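Local coordinates for protein ribulose bisphosphate carboxylase small chain (Galdieria sulphuraria, PDB 4F0H) that forms the small subunit of ribulose bisphosphate carboxylase, the carbon dioxide-fixing enzyme, and probably supports the assembly of the large subunits, which carry the catalytic sites, at residues Tyr79-Gly84 / Ile95-Val100; Ile33-Thr38 / Phe66-Cys71; His105-Asn110 / Ala127-Lys132; Gln22-Ile27 / Thr59-Val64. All coordinates share one frame; numbering follows the deposited sequence.

Overall arrangement
Contacts 1, 2 and 4 build one body, an antiparallel sheet with two helices on one face. Contact 1 pairs strands 79-86 and 93-101, and contact 2 lays helix 61-74 on the neighbouring strand 32-38; their centres are about 9 Å apart. Contact 4 joins the two helices, its centre about 13 Å from those of contacts 1 and 2, and Met26 of its first segment packs on Ile33 and Gly84. Contact 3, at the base of the C-terminal hairpin, lies apart, its centre about 33 Å from that of contact 4. Tyr79 OH bonds to Glu106 OE2, linking contact 3 to contact 1. The active sites of the enzyme belong to the large subunits.

Contact 1. Residues Tyr79-Gly84 / Ile95-Val100; sequences YIKVVG and IISFIV
Ile95 N donates to Gly84 O (3.0 Å). Ile96 O then accepts from Gly84 N, and Ile96 CG2 rests near that same nitrogen. Ser97 projects on the face of Lys81 and Val83, and its OG, anti to the backbone N (chi1 170°), lies beside Lys81 CD and Val83 CG2; one water bonds to it and to Lys81 NZ, which donates, while the lysine also makes a cation-pi contact with Trp48. Ser97 CA points a C-H at Val82 O (3.2 Å). Phe98 and Val82 form a hydrogen-bonded antiparallel pair, Val82 N to Phe98 O at 2.8 Å and Phe98 N to Val82 O at 3.1 Å, and Val82 CB sits over one face of the phenyl ring near CZ. These strands are the beta hairpin that closes one side of the four-stranded small-subunit sheet, and Ile80, Val82 and Val100 meet helix 61-74. Ile99 lies on the Lys81 face, its CG2 3.7 Å from Ile80 O. Val100 N gives Ile80 O an almost straight bond (2.8 Å, 170° at the hydrogen); the side chains of Val100 and Ile80 cross at about a right angle, CG2 to CG2 3.6 Å, while Val100 CG1 meets Val82 CG2 at 3.7 Å.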
loop_
_atom_site.group_PDB
_atom_site.type_symbol
_atom_site.label_atom_id
_atom_site.label_comp_id
_atom_site.label_asym_id
_atom_site.label_seq_id
_atom_site.Cartn_x
_atom_site.Cartn_y
_atom_site.Cartn_z
ATOM N N TYR B 79 27.120 -35.717 -23.798
ATOM C CA TYR B 79 27.778 -35.740 -22.456
ATOM C C TYR B 79 27.137 -36.833 -21.678
ATOM O O TYR B 79 25.888 -37.032 -21.802
ATOM C CB TYR B 79 27.488 -34.433 -21.689
ATOM C CG TYR B 79 28.275 -33.294 -22.246
ATOM C CD1 TYR B 79 29.533 -32.994 -21.780
ATOM C CD2 TYR B 79 27.767 -32.545 -23.296
ATOM C CE1 TYR B 79 30.261 -31.999 -22.394
ATOM C CE2 TYR B 79 28.489 -31.527 -23.877
ATOM C CZ TYR B 79 29.755 -31.277 -23.431
ATOM O OH TYR B 79 30.466 -30.190 -24.003
ATOM N N ILE B 80 27.939 -37.508 -20.852
ATOM C CA ILE B 80 27.488 -38.640 -19.992
ATOM C C ILE B 80 28.206 -38.443 -18.696
ATOM O O ILE B 80 29.462 -38.205 -18.668
ATOM C CB ILE B 80 27.909 -40.039 -20.616
ATOM C CG1 ILE B 80 27.455 -40.145 -22.104
ATOM C CG2 ILE B 80 27.479 -41.211 -19.738
ATOM C CD1 ILE B 80 27.846 -41.504 -22.810
ATOM N N LYS B 81 27.450 -38.572 -17.600
ATOM C CA LYS B 81 28.004 -38.447 -16.291
ATOM C C LYS B 81 27.623 -39.569 -15.372
ATOM O O LYS B 81 26.604 -40.251 -15.561
ATOM C CB LYS B 81 27.604 -37.126 -15.626
ATOM C CG LYS B 81 26.078 -36.909 -15.553
ATOM C CD LYS B 81 25.762 -35.597 -14.860
ATOM C CE LYS B 81 24.319 -35.514 -14.351
ATOM N NZ LYS B 81 23.986 -34.066 -14.227
ATOM N N VAL B 82 28.432 -39.731 -14.333
ATOM C CA VAL B 82 28.103 -40.743 -13.348
ATOM C C VAL B 82 27.759 -40.029 -12.096
ATOM O O VAL B 82 28.436 -39.037 -11.764
ATOM C CB VAL B 82 29.291 -41.727 -13.116
ATOM C CG1 VAL B 82 28.907 -42.723 -12.038
ATOM C CG2 VAL B 82 29.571 -42.481 -14.412
ATOM N N VAL B 83 26.732 -40.487 -11.392
ATOM C CA VAL B 83 26.237 -39.699 -10.273
ATOM C C VAL B 83 26.115 -40.620 -9.078
ATOM O O VAL B 83 25.665 -41.724 -9.232
ATOM C CB VAL B 83 24.832 -39.099 -10.603
ATOM C CG1 VAL B 83 24.340 -38.272 -9.467
ATOM C CG2 VAL B 83 24.918 -38.155 -11.756
ATOM N N GLY B 84 26.540 -40.200 -7.888
ATOM C CA GLY B 84 26.386 -41.094 -6.715
ATOM C C GLY B 84 25.474 -40.421 -5.721
ATOM O O GLY B 84 25.762 -39.268 -5.278
ATOM N N ILE B 95 26.178 -36.709 -3.866
ATOM C CA ILE B 95 27.418 -36.331 -3.263
ATOM C C ILE B 95 28.630 -36.409 -4.209
ATOM O O ILE B 95 29.728 -36.090 -3.787
ATOM C CB ILE B 95 27.755 -37.091 -1.937
ATOM C CG1 ILE B 95 28.101 -38.536 -2.208
ATOM C CG2 ILE B 95 26.641 -36.939 -0.838
ATOM C CD1 ILE B 95 29.017 -39.129 -1.005
ATOM N N ILE B 96 28.438 -36.831 -5.468
ATOM C CA ILE B 96 29.515 -36.781 -6.429
ATOM C C ILE B 96 28.869 -36.932 -7.805
ATOM O O ILE B 96 27.853 -37.668 -7.934
ATOM C CB ILE B 96 30.547 -37.902 -6.163
ATOM C CG1 ILE B 96 31.716 -37.806 -7.111
ATOM C CG2 ILE B 96 29.947 -39.275 -6.346
ATOM C CD1 ILE B 96 32.800 -38.801 -6.824
ATOM N N SER B 97 29.430 -36.257 -8.800
ATOM C CA SER B 97 28.882 -36.264 -10.209
ATOM C C SER B 97 30.001 -35.837 -11.170
ATOM O O SER B 97 30.488 -34.717 -11.082
ATOM C CB SER B 97 27.698 -35.326 -10.291
ATOM O OG SER B 97 27.260 -35.081 -11.610
ATOM N N PHE B 98 30.467 -36.745 -12.042
ATOM C CA PHE B 98 31.557 -36.373 -12.923
ATOM C C PHE B 98 31.326 -36.910 -14.341
ATOM O O PHE B 98 30.631 -37.952 -14.608
ATOM C CB PHE B 98 32.894 -36.867 -12.340
ATOM C CG PHE B 98 32.919 -38.330 -12.117
ATOM C CD1 PHE B 98 32.490 -38.865 -10.918
ATOM C CD2 PHE B 98 33.366 -39.193 -13.122
ATOM C CE1 PHE B 98 32.512 -40.227 -10.710
ATOM C CE2 PHE B 98 33.379 -40.558 -12.919
ATOM C CZ PHE B 98 32.930 -41.075 -11.699
ATOM N N ILE B 99 31.923 -36.190 -15.262
ATOM C CA ILE B 99 31.792 -36.459 -16.645
ATOM C C ILE B 99 32.706 -37.627 -17.053
ATOM O O ILE B 99 33.899 -37.669 -16.701
ATOM C CB ILE B 99 32.178 -35.231 -17.510
ATOM C CG1 ILE B 99 31.382 -33.994 -17.111
ATOM C CG2 ILE B 99 31.987 -35.519 -19.001
ATOM C CD1 ILE B 99 30.023 -34.043 -17.469
ATOM N N VAL B 100 32.110 -38.561 -17.809
ATOM C CA VAL B 100 32.822 -39.753 -18.378
ATOM C C VAL B 100 32.720 -39.822 -19.891
ATOM O O VAL B 100 33.258 -40.741 -20.538
ATOM C CB VAL B 100 32.283 -41.078 -17.816
ATOM C CG1 VAL B 100 32.468 -41.145 -16.361
ATOM C CG2 VAL B 100 30.791 -41.266 -18.219
HETATM O O HOH W 1 24.855 -33.605 -11.563
#

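Contact 2. Residues Ile33-Thr38 / Phe66-Cys71; sequences IGIEYT and FEINAC
Ile35 reaches from strand 33-38 to helix 66-71 with both of its branches, and no hydrogen bond joins the two segments. Its CG1 lies beside the backbone N with CD1 extended beyond it, a shape that carries CD1 up to the helix: this methyl sits 3.4 Å from Glu67 CB and also touches Ile68 N and CG1. The isoleucine and glutamate side chains cross there at about a right angle. Glu67 touches with its CB alone; the chain then bends at chi2 and leads the carboxylate off, where OE1 accepts from Trp51 NE1. One turn on, Cys71 meets the other branch, its CB 4.1 Å from Ile35 CG2. The sulfur stands anti to its own backbone N (chi1 -170°); the bond to CB already faces the strand, and this rotation sets SG between Ile35 CG2 and Tyr37 CD1, 4.1 Å from the latter. The sulfur is 4.9 Å from the ring centroid and 45° off the ring normal, an oblique sulfur-aromatic contact. The tyrosine ring is also met edge-to-face by Phe78. Ile80 of the adjacent strand touches both Ile35 and Cys71, continuing the apolar layer across the sheet. The segments 33-38 and 66-71 run almost parallel, 7° apart, their axes 9.6 Å from each other at the closest. A helix laid lengthwise on an antiparallel sheet through a layer of aliphatic and sulfur-bearing side chains is the alpha/beta packing of the RuBisCO small-subunit fold.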
loop_
_atom_site.group_PDB
_atom_site.type_symbol
_atom_site.label_atom_id
_atom_site.label_comp_id
_atom_site.label_asym_id
_atom_site.label_seq_id
_atom_site.Cartn_x
_atom_site.Cartn_y
_atom_site.Cartn_z
ATOM N N ILE B 33 24.216 -45.735 -7.733
ATOM C CA ILE B 33 25.022 -45.178 -8.813
ATOM C C ILE B 33 24.191 -45.028 -10.073
ATOM O O ILE B 33 23.616 -46.023 -10.532
ATOM C CB ILE B 33 26.268 -46.075 -9.058
ATOM C CG1 ILE B 33 27.129 -46.108 -7.811
ATOM C CG2 ILE B 33 27.008 -45.706 -10.373
ATOM C CD1 ILE B 33 28.061 -47.229 -7.761
ATOM N N GLY B 34 24.107 -43.789 -10.601
ATOM C CA GLY B 34 23.318 -43.495 -11.773
ATOM C C GLY B 34 24.175 -43.018 -12.946
ATOM O O GLY B 34 25.181 -42.306 -12.754
ATOM N N ILE B 35 23.796 -43.412 -14.150
ATOM C CA ILE B 35 24.494 -42.995 -15.346
ATOM C C ILE B 35 23.465 -42.134 -16.121
ATOM O O ILE B 35 22.335 -42.588 -16.392
ATOM C CB ILE B 35 24.874 -44.212 -16.204
ATOM C CG1 ILE B 35 26.024 -44.977 -15.593
ATOM C CG2 ILE B 35 25.334 -43.768 -17.649
ATOM C CD1 ILE B 35 26.113 -46.412 -16.139
ATOM N N GLU B 36 23.825 -40.895 -16.479
ATOM C CA GLU B 36 22.843 -39.973 -17.089
ATOM C C GLU B 36 23.529 -39.262 -18.269
ATOM O O GLU B 36 24.766 -39.023 -18.242
ATOM C CB GLU B 36 22.403 -38.948 -16.087
ATOM C CG GLU B 36 21.956 -39.572 -14.738
ATOM C CD GLU B 36 21.316 -38.539 -13.744
ATOM O OE1 GLU B 36 20.691 -38.956 -12.756
ATOM O OE2 GLU B 36 21.395 -37.330 -13.936
ATOM N N TYR B 37 22.752 -38.905 -19.265
ATOM C CA TYR B 37 23.340 -38.356 -20.465
ATOM C C TYR B 37 22.540 -37.179 -21.028
ATOM O O TYR B 37 21.364 -37.072 -20.822
ATOM C CB TYR B 37 23.529 -39.452 -21.526
ATOM C CG TYR B 37 22.249 -40.058 -22.025
ATOM C CD1 TYR B 37 21.677 -41.105 -21.401
ATOM C CD2 TYR B 37 21.648 -39.561 -23.179
ATOM C CE1 TYR B 37 20.472 -41.606 -21.813
ATOM C CE2 TYR B 37 20.501 -40.078 -23.660
ATOM C CZ TYR B 37 19.935 -41.141 -22.977
ATOM O OH TYR B 37 18.796 -41.689 -23.448
ATOM N N THR B 38 23.183 -36.270 -21.738
ATOM C CA THR B 38 22.380 -35.164 -22.244
ATOM C C THR B 38 23.087 -34.528 -23.402
ATOM O O THR B 38 24.314 -34.595 -23.478
ATOM C CB THR B 38 22.159 -34.073 -21.181
ATOM O OG1 THR B 38 21.088 -33.254 -21.652
ATOM C CG2 THR B 38 23.384 -33.160 -21.061
ATOM N N PHE B 66 30.423 -51.595 -17.263
ATOM C CA PHE B 66 29.859 -52.151 -18.449
ATOM C C PHE B 66 28.773 -51.273 -18.985
ATOM O O PHE B 66 28.701 -51.039 -20.206
ATOM C CB PHE B 66 29.277 -53.539 -18.204
ATOM C CG PHE B 66 28.557 -54.076 -19.398
ATOM C CD1 PHE B 66 29.261 -54.598 -20.455
ATOM C CD2 PHE B 66 27.157 -54.052 -19.460
ATOM C CE1 PHE B 66 28.610 -55.086 -21.569
ATOM C CE2 PHE B 66 26.470 -54.540 -20.579
ATOM C CZ PHE B 66 27.203 -55.055 -21.647
ATOM N N GLU B 67 27.878 -50.829 -18.095
ATOM C CA GLU B 67 26.869 -49.856 -18.477
ATOM C C GLU B 67 27.441 -48.551 -18.950
ATOM O O GLU B 67 26.895 -47.945 -19.845
ATOM C CB GLU B 67 25.959 -49.557 -17.338
ATOM C CG GLU B 67 25.199 -50.705 -16.882
ATOM C CD GLU B 67 24.270 -51.290 -17.946
ATOM O OE1 GLU B 67 23.856 -50.615 -18.950
ATOM O OE2 GLU B 67 23.952 -52.480 -17.763
ATOM N N ILE B 68 28.507 -48.073 -18.326
ATOM C CA ILE B 68 29.129 -46.816 -18.780
ATOM C C ILE B 68 29.562 -46.951 -20.250
ATOM O O ILE B 68 29.358 -46.063 -21.098
ATOM C CB ILE B 68 30.386 -46.481 -17.943
ATOM C CG1 ILE B 68 30.007 -46.184 -16.478
ATOM C CG2 ILE B 68 31.169 -45.314 -18.571
ATOM C CD1 ILE B 68 31.221 -45.737 -15.653
ATOM N N ASN B 69 30.126 -48.095 -20.562
ATOM C CA ASN B 69 30.613 -48.357 -21.897
ATOM C C ASN B 69 29.513 -48.627 -22.894
ATOM O O ASN B 69 29.567 -48.159 -24.044
ATOM C CB ASN B 69 31.727 -49.422 -21.839
ATOM C CG ASN B 69 33.063 -48.774 -21.477
ATOM O OD1 ASN B 69 33.415 -47.807 -22.084
ATOM N ND2 ASN B 69 33.728 -49.230 -20.431
ATOM N N ALA B 70 28.487 -49.335 -22.436
ATOM C CA ALA B 70 27.268 -49.455 -23.205
ATOM C C ALA B 70 26.666 -48.039 -23.487
ATOM O O ALA B 70 26.257 -47.718 -24.630
ATOM C CB ALA B 70 26.269 -50.352 -22.436
ATOM N N CYS B 71 26.643 -47.166 -22.466
ATOM C CA CYS B 71 26.096 -45.808 -22.728
ATOM C C CYS B 71 26.965 -45.039 -23.765
ATOM O O CYS B 71 26.428 -44.429 -24.713
ATOM C CB CYS B 71 25.931 -45.016 -21.463
ATOM S SG CYS B 71 25.006 -43.488 -21.741
#

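Contact 3. Residues His105-Asn110 / Ala127-Lys132; sequences HEPGFN and AYETYK
Phe109 and Ala127 make a non-hydrogen-bonded antiparallel pair at the base of the C-terminal beta hairpin, strands 109-115 and 121-127, with Phe109 CE2 3.7 Å from Ala127 CB. Just beyond it the chain enters a short 3-10 turn, and Gly108 O receives Tyr128 N at 2.9 Å. The same carbonyl oxygen also accepts from a water that donates to Glu106 OE1 and takes the N-H of Glu129, so one water serves both segments. Glu106 OE1 has a further donor: Gly108 N, at 2.9 Å, reaches its anti lone pair and holds the bend before the hairpin. Glu106 OE2 is bonded to Tyr79 OH and Tyr138 OH, and Glu129 OE1 also accepts from Tyr138 N. Gly108 has a positive phi there, in a conformation that favours glycine. Inside the turn Ala127 O is shared by Thr130 N and by Thr130 OG1, the latter at 2.6 Å. Glu129 pairs with Lys132 in a salt bridge, while its CG packs crosswise on Pro107 CG (3.8 Å). The ring of Tyr128 lies against the backbone at Asn110: Asn110 N is 3.5 Å above one face, toward the rim, and the asparagine amide plane is only 20° from that of the ring. Tyr128 OH bonds to Thr130 O of a second small subunit, consistent with the role of such hairpins in joining small subunits in red-type RuBisCO. With Asn110 CG anti to the backbone N (chi1 -167°) the amide reaches Tyr131, and ND2 gives its OH a straight bond of 3.1 Å, the oxygen lying in the amide plane.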
loop_
_atom_site.group_PDB
_atom_site.type_symbol
_atom_site.label_atom_id
_atom_site.label_comp_id
_atom_site.label_asym_id
_atom_site.label_seq_id
_atom_site.Cartn_x
_atom_site.Cartn_y
_atom_site.Cartn_z
ATOM N N HIS B 105 33.446 -31.935 -30.164
ATOM C CA HIS B 105 33.684 -30.489 -30.160
ATOM C C HIS B 105 32.547 -29.816 -29.429
ATOM O O HIS B 105 31.388 -30.080 -29.713
ATOM C CB HIS B 105 33.809 -29.947 -31.593
ATOM C CG HIS B 105 33.899 -28.459 -31.653
ATOM N ND1 HIS B 105 32.869 -27.658 -32.121
ATOM C CD2 HIS B 105 34.890 -27.614 -31.268
ATOM C CE1 HIS B 105 33.233 -26.387 -32.039
ATOM N NE2 HIS B 105 34.451 -26.334 -31.526
ATOM N N GLU B 106 32.878 -28.953 -28.485
ATOM C CA GLU B 106 31.874 -28.118 -27.782
ATOM C C GLU B 106 31.914 -26.647 -28.263
ATOM O O GLU B 106 32.864 -25.943 -27.974
ATOM C CB GLU B 106 32.118 -28.135 -26.276
ATOM C CG GLU B 106 31.087 -27.243 -25.474
ATOM C CD GLU B 106 29.618 -27.639 -25.834
ATOM O OE1 GLU B 106 28.910 -26.808 -26.418
ATOM O OE2 GLU B 106 29.160 -28.781 -25.562
ATOM N N PRO B 107 30.897 -26.186 -29.004
ATOM C CA PRO B 107 30.893 -24.772 -29.416
ATOM C C PRO B 107 30.537 -23.774 -28.299
ATOM O O PRO B 107 30.899 -22.588 -28.420
ATOM C CB PRO B 107 29.818 -24.722 -30.490
ATOM C CG PRO B 107 28.827 -25.728 -30.010
ATOM C CD PRO B 107 29.731 -26.893 -29.530
ATOM N N GLY B 108 29.832 -24.221 -27.236
ATOM C CA GLY B 108 29.612 -23.323 -26.093
ATOM C C GLY B 108 28.239 -22.651 -26.158
ATOM O O GLY B 108 27.263 -23.267 -26.584
ATOM N N PHE B 109 28.168 -21.399 -25.702
ATOM C CA PHE B 109 26.897 -20.760 -25.341
ATOM C C PHE B 109 26.706 -19.399 -25.928
ATOM O O PHE B 109 27.631 -18.667 -25.975
ATOM C CB PHE B 109 26.765 -20.575 -23.833
ATOM C CG PHE B 109 26.609 -21.879 -23.077
ATOM C CD1 PHE B 109 27.707 -22.511 -22.513
ATOM C CD2 PHE B 109 25.373 -22.463 -22.941
ATOM C CE1 PHE B 109 27.553 -23.718 -21.797
ATOM C CE2 PHE B 109 25.228 -23.657 -22.231
ATOM C CZ PHE B 109 26.317 -24.284 -21.656
ATOM N N ASN B 110 25.500 -19.092 -26.389
ATOM C CA ASN B 110 25.152 -17.750 -26.779
ATOM C C ASN B 110 24.710 -17.018 -25.521
ATOM O O ASN B 110 24.029 -17.598 -24.721
ATOM C CB ASN B 110 24.012 -17.734 -27.832
ATOM C CG ASN B 110 23.849 -16.310 -28.505
ATOM O OD1 ASN B 110 24.729 -15.401 -28.371
ATOM N ND2 ASN B 110 22.756 -16.127 -29.194
ATOM N N ALA B 127 22.790 -22.970 -25.277
ATOM C CA ALA B 127 23.886 -23.679 -25.886
ATOM C C ALA B 127 23.710 -23.666 -27.410
ATOM O O ALA B 127 22.611 -23.922 -27.912
ATOM C CB ALA B 127 23.963 -25.135 -25.347
ATOM N N TYR B 128 24.792 -23.434 -28.154
ATOM C CA TYR B 128 24.644 -23.401 -29.604
ATOM C C TYR B 128 24.070 -24.675 -30.162
ATOM O O TYR B 128 23.259 -24.649 -31.067
ATOM C CB TYR B 128 26.014 -23.119 -30.246
ATOM C CG TYR B 128 26.324 -21.671 -30.080
ATOM C CD1 TYR B 128 27.370 -21.234 -29.253
ATOM C CD2 TYR B 128 25.529 -20.727 -30.705
ATOM C CE1 TYR B 128 27.629 -19.907 -29.090
ATOM C CE2 TYR B 128 25.806 -19.351 -30.545
ATOM C CZ TYR B 128 26.823 -18.956 -29.737
ATOM O OH TYR B 128 27.087 -17.588 -29.600
ATOM N N GLU B 129 24.453 -25.826 -29.625
ATOM C CA GLU B 129 23.904 -27.033 -30.261
ATOM C C GLU B 129 22.382 -27.098 -30.102
ATOM O O GLU B 129 21.728 -27.821 -30.817
ATOM C CB GLU B 129 24.590 -28.282 -29.766
ATOM C CG GLU B 129 26.017 -28.295 -30.325
ATOM C CD GLU B 129 26.014 -28.468 -31.851
ATOM O OE1 GLU B 129 25.429 -29.478 -32.361
ATOM O OE2 GLU B 129 26.588 -27.601 -32.524
ATOM N N THR B 130 21.803 -26.346 -29.168
ATOM C CA THR B 130 20.355 -26.519 -28.982
ATOM C C THR B 130 19.598 -25.635 -29.956
ATOM O O THR B 130 18.383 -25.638 -29.945
ATOM C CB THR B 130 19.889 -26.159 -27.553
ATOM O OG1 THR B 130 20.232 -24.797 -27.285
ATOM C CG2 THR B 130 20.544 -27.045 -26.532
ATOM N N TYR B 131 20.308 -24.840 -30.771
ATOM C CA TYR B 131 19.594 -24.299 -31.883
ATOM C C TYR B 131 19.304 -25.381 -32.924
ATOM O O TYR B 131 18.601 -25.102 -33.901
ATOM C CB TYR B 131 20.327 -23.136 -32.551
ATOM C CG TYR B 131 20.406 -21.896 -31.702
ATOM C CD1 TYR B 131 19.291 -21.094 -31.513
ATOM C CD2 TYR B 131 21.605 -21.512 -31.121
ATOM C CE1 TYR B 131 19.367 -19.926 -30.796
ATOM C CE2 TYR B 131 21.686 -20.355 -30.389
ATOM C CZ TYR B 131 20.565 -19.584 -30.216
ATOM O OH TYR B 131 20.656 -18.442 -29.510
ATOM N N LYS B 132 19.786 -26.613 -32.710
ATOM C CA LYS B 132 19.490 -27.764 -33.636
ATOM C C LYS B 132 18.592 -28.760 -32.950
ATOM O O LYS B 132 18.637 -28.820 -31.738
ATOM C CB LYS B 132 20.748 -28.507 -33.976
ATOM C CG LYS B 132 21.844 -27.623 -34.567
ATOM C CD LYS B 132 23.002 -28.527 -34.892
ATOM C CE LYS B 132 24.226 -27.786 -35.377
ATOM N NZ LYS B 132 25.318 -28.674 -34.896
HETATM O O HOH W 2 26.474 -26.190 -27.369
#

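Contact 4. Residues Gln22-Ile27 / Thr59-Val64; sequences QIDYMI and TDPAPV
Ile23 and Pro61 bring together the two helices of the small-subunit fold, helix 16-28 in its C-terminal half and helix 61-74 at its first turn. Ile23 CG2 lies 3.8 Å from Pro61 CA and 3.9 Å from Pro61 CB, the two side chains meeting at a slant. CG1 and CD1 of the isoleucine meet Val64 tip to tip, and its CG2 also touches Val64 CG2. Ile23 CG1 lies 4.0 Å from Val64 CG1, and a chi2 of -32°, well away from staggered, swings CD1 to the same distance from it. Val64 CG1 is the branch anti to its backbone N (chi1 177°). On the flank of this pair the carboxylate of Asp24 reaches the proline ring, OD2 coming to 3.1 Å from Pro61 CG, a close polar-apolar approach; its other oxygen, OD1, is held in a salt bridge by Lys20. One turn after Ile23, Ile27 extends CD1 to the backbone that leads into the second helix, touching Asp60 N at 3.8 Å and Thr59 C and Pro61 N. Asp60 is the N-cap residue, and its OD1 accepts a weak bond from Ala62 N. Ile33 of strand 32-38 touches Val64 and Met26, tying the pair to the sheet. Two helices packed side by side on one face of an antiparallel sheet, one meeting the other at its N-terminal turn, form the helical layer of the RuBisCO small subunit.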
loop_
_atom_site.group_PDB
_atom_site.type_symbol
_atom_site.label_atom_id
_atom_site.label_comp_id
_atom_site.label_asym_id
_atom_site.label_seq_id
_atom_site.Cartn_x
_atom_site.Cartn_y
_atom_site.Cartn_z
ATOM N N GLN B 22 37.027 -44.467 -8.906
ATOM C CA GLN B 22 35.891 -43.694 -8.419
ATOM C C GLN B 22 34.658 -44.569 -8.113
ATOM O O GLN B 22 33.978 -44.312 -7.134
ATOM C CB GLN B 22 35.539 -42.511 -9.324
ATOM C CG GLN B 22 36.669 -41.531 -9.627
ATOM C CD GLN B 22 37.234 -40.931 -8.388
ATOM O OE1 GLN B 22 36.498 -40.521 -7.466
ATOM N NE2 GLN B 22 38.562 -40.935 -8.307
ATOM N N ILE B 23 34.378 -45.592 -8.897
ATOM C CA ILE B 23 33.290 -46.519 -8.522
ATOM C C ILE B 23 33.592 -47.204 -7.162
ATOM O O ILE B 23 32.732 -47.263 -6.279
ATOM C CB ILE B 23 33.071 -47.609 -9.584
ATOM C CG1 ILE B 23 32.908 -47.041 -10.994
ATOM C CG2 ILE B 23 31.838 -48.404 -9.310
ATOM C CD1 ILE B 23 32.272 -45.718 -10.982
ATOM N N ASP B 24 34.822 -47.717 -6.993
ATOM C CA ASP B 24 35.247 -48.232 -5.688
ATOM C C ASP B 24 34.902 -47.254 -4.529
ATOM O O ASP B 24 34.352 -47.629 -3.499
ATOM C CB ASP B 24 36.746 -48.513 -5.727
ATOM C CG ASP B 24 37.087 -49.824 -6.472
ATOM O OD1 ASP B 24 38.188 -49.936 -7.039
ATOM O OD2 ASP B 24 36.251 -50.759 -6.497
ATOM N N TYR B 25 35.205 -45.974 -4.706
ATOM C CA TYR B 25 34.955 -45.047 -3.637
ATOM C C TYR B 25 33.420 -44.989 -3.371
ATOM O O TYR B 25 32.935 -45.100 -2.226
ATOM C CB TYR B 25 35.557 -43.661 -4.020
ATOM C CG TYR B 25 34.978 -42.508 -3.213
ATOM C CD1 TYR B 25 35.466 -42.181 -1.947
ATOM C CD2 TYR B 25 33.924 -41.727 -3.761
ATOM C CE1 TYR B 25 34.890 -41.118 -1.201
ATOM C CE2 TYR B 25 33.341 -40.671 -3.044
ATOM C CZ TYR B 25 33.820 -40.382 -1.764
ATOM O OH TYR B 25 33.205 -39.327 -1.100
ATOM N N MET B 26 32.661 -44.796 -4.446
ATOM C CA MET B 26 31.201 -44.759 -4.334
ATOM C C MET B 26 30.644 -45.967 -3.582
ATOM O O MET B 26 29.736 -45.845 -2.757
ATOM C CB MET B 26 30.548 -44.618 -5.722
ATOM C CG MET B 26 31.168 -43.413 -6.445
ATOM S SD MET B 26 30.474 -43.169 -8.073
ATOM C CE MET B 26 28.800 -42.896 -7.649
ATOM N N ILE B 27 31.201 -47.132 -3.887
ATOM C CA ILE B 27 30.745 -48.377 -3.307
ATOM C C ILE B 27 31.078 -48.381 -1.839
ATOM O O ILE B 27 30.273 -48.790 -1.020
ATOM C CB ILE B 27 31.370 -49.579 -4.003
ATOM C CG1 ILE B 27 30.863 -49.739 -5.456
ATOM C CG2 ILE B 27 31.077 -50.902 -3.251
ATOM C CD1 ILE B 27 31.498 -50.952 -6.122
ATOM N N THR B 59 28.632 -54.266 -5.713
ATOM C CA THR B 59 29.719 -54.732 -4.843
ATOM C C THR B 59 30.990 -54.891 -5.639
ATOM O O THR B 59 31.993 -55.209 -5.109
ATOM C CB THR B 59 29.392 -56.104 -4.175
ATOM O OG1 THR B 59 29.104 -57.062 -5.194
ATOM C CG2 THR B 59 28.192 -56.017 -3.316
ATOM N N ASP B 60 30.915 -54.651 -6.938
ATOM C CA ASP B 60 32.038 -54.812 -7.827
ATOM C C ASP B 60 31.919 -53.741 -8.926
ATOM O O ASP B 60 30.858 -53.575 -9.529
ATOM C CB ASP B 60 31.934 -56.219 -8.406
ATOM C CG ASP B 60 32.787 -56.430 -9.644
ATOM O OD1 ASP B 60 33.884 -55.858 -9.773
ATOM O OD2 ASP B 60 32.349 -57.224 -10.491
ATOM N N PRO B 61 33.008 -53.042 -9.242
ATOM C CA PRO B 61 32.846 -51.995 -10.243
ATOM C C PRO B 61 32.441 -52.457 -11.658
ATOM O O PRO B 61 32.017 -51.619 -12.451
ATOM C CB PRO B 61 34.232 -51.303 -10.267
ATOM C CG PRO B 61 34.961 -51.803 -9.072
ATOM C CD PRO B 61 34.404 -53.182 -8.814
ATOM N N ALA B 62 32.566 -53.758 -11.958
ATOM C CA ALA B 62 32.395 -54.322 -13.335
ATOM C C ALA B 62 31.071 -53.995 -14.051
ATOM O O ALA B 62 31.074 -53.525 -15.200
ATOM C CB ALA B 62 32.587 -55.842 -13.306
ATOM N N PRO B 63 29.936 -54.287 -13.389
ATOM C CA PRO B 63 28.631 -54.036 -13.965
ATOM C C PRO B 63 28.437 -52.536 -14.245
ATOM O O PRO B 63 27.836 -52.155 -15.260
ATOM C CB PRO B 63 27.667 -54.511 -12.877
ATOM C CG PRO B 63 28.430 -55.562 -12.146
ATOM C CD PRO B 63 29.844 -55.046 -12.119
ATOM N N VAL B 64 28.980 -51.707 -13.378
ATOM C CA VAL B 64 28.890 -50.288 -13.568
ATOM C C VAL B 64 29.703 -49.870 -14.822
ATOM O O VAL B 64 29.175 -49.174 -15.688
ATOM C CB VAL B 64 29.416 -49.585 -12.340
ATOM C CG1 VAL B 64 29.397 -48.053 -12.532
ATOM C CG2 VAL B 64 28.611 -50.008 -11.147
#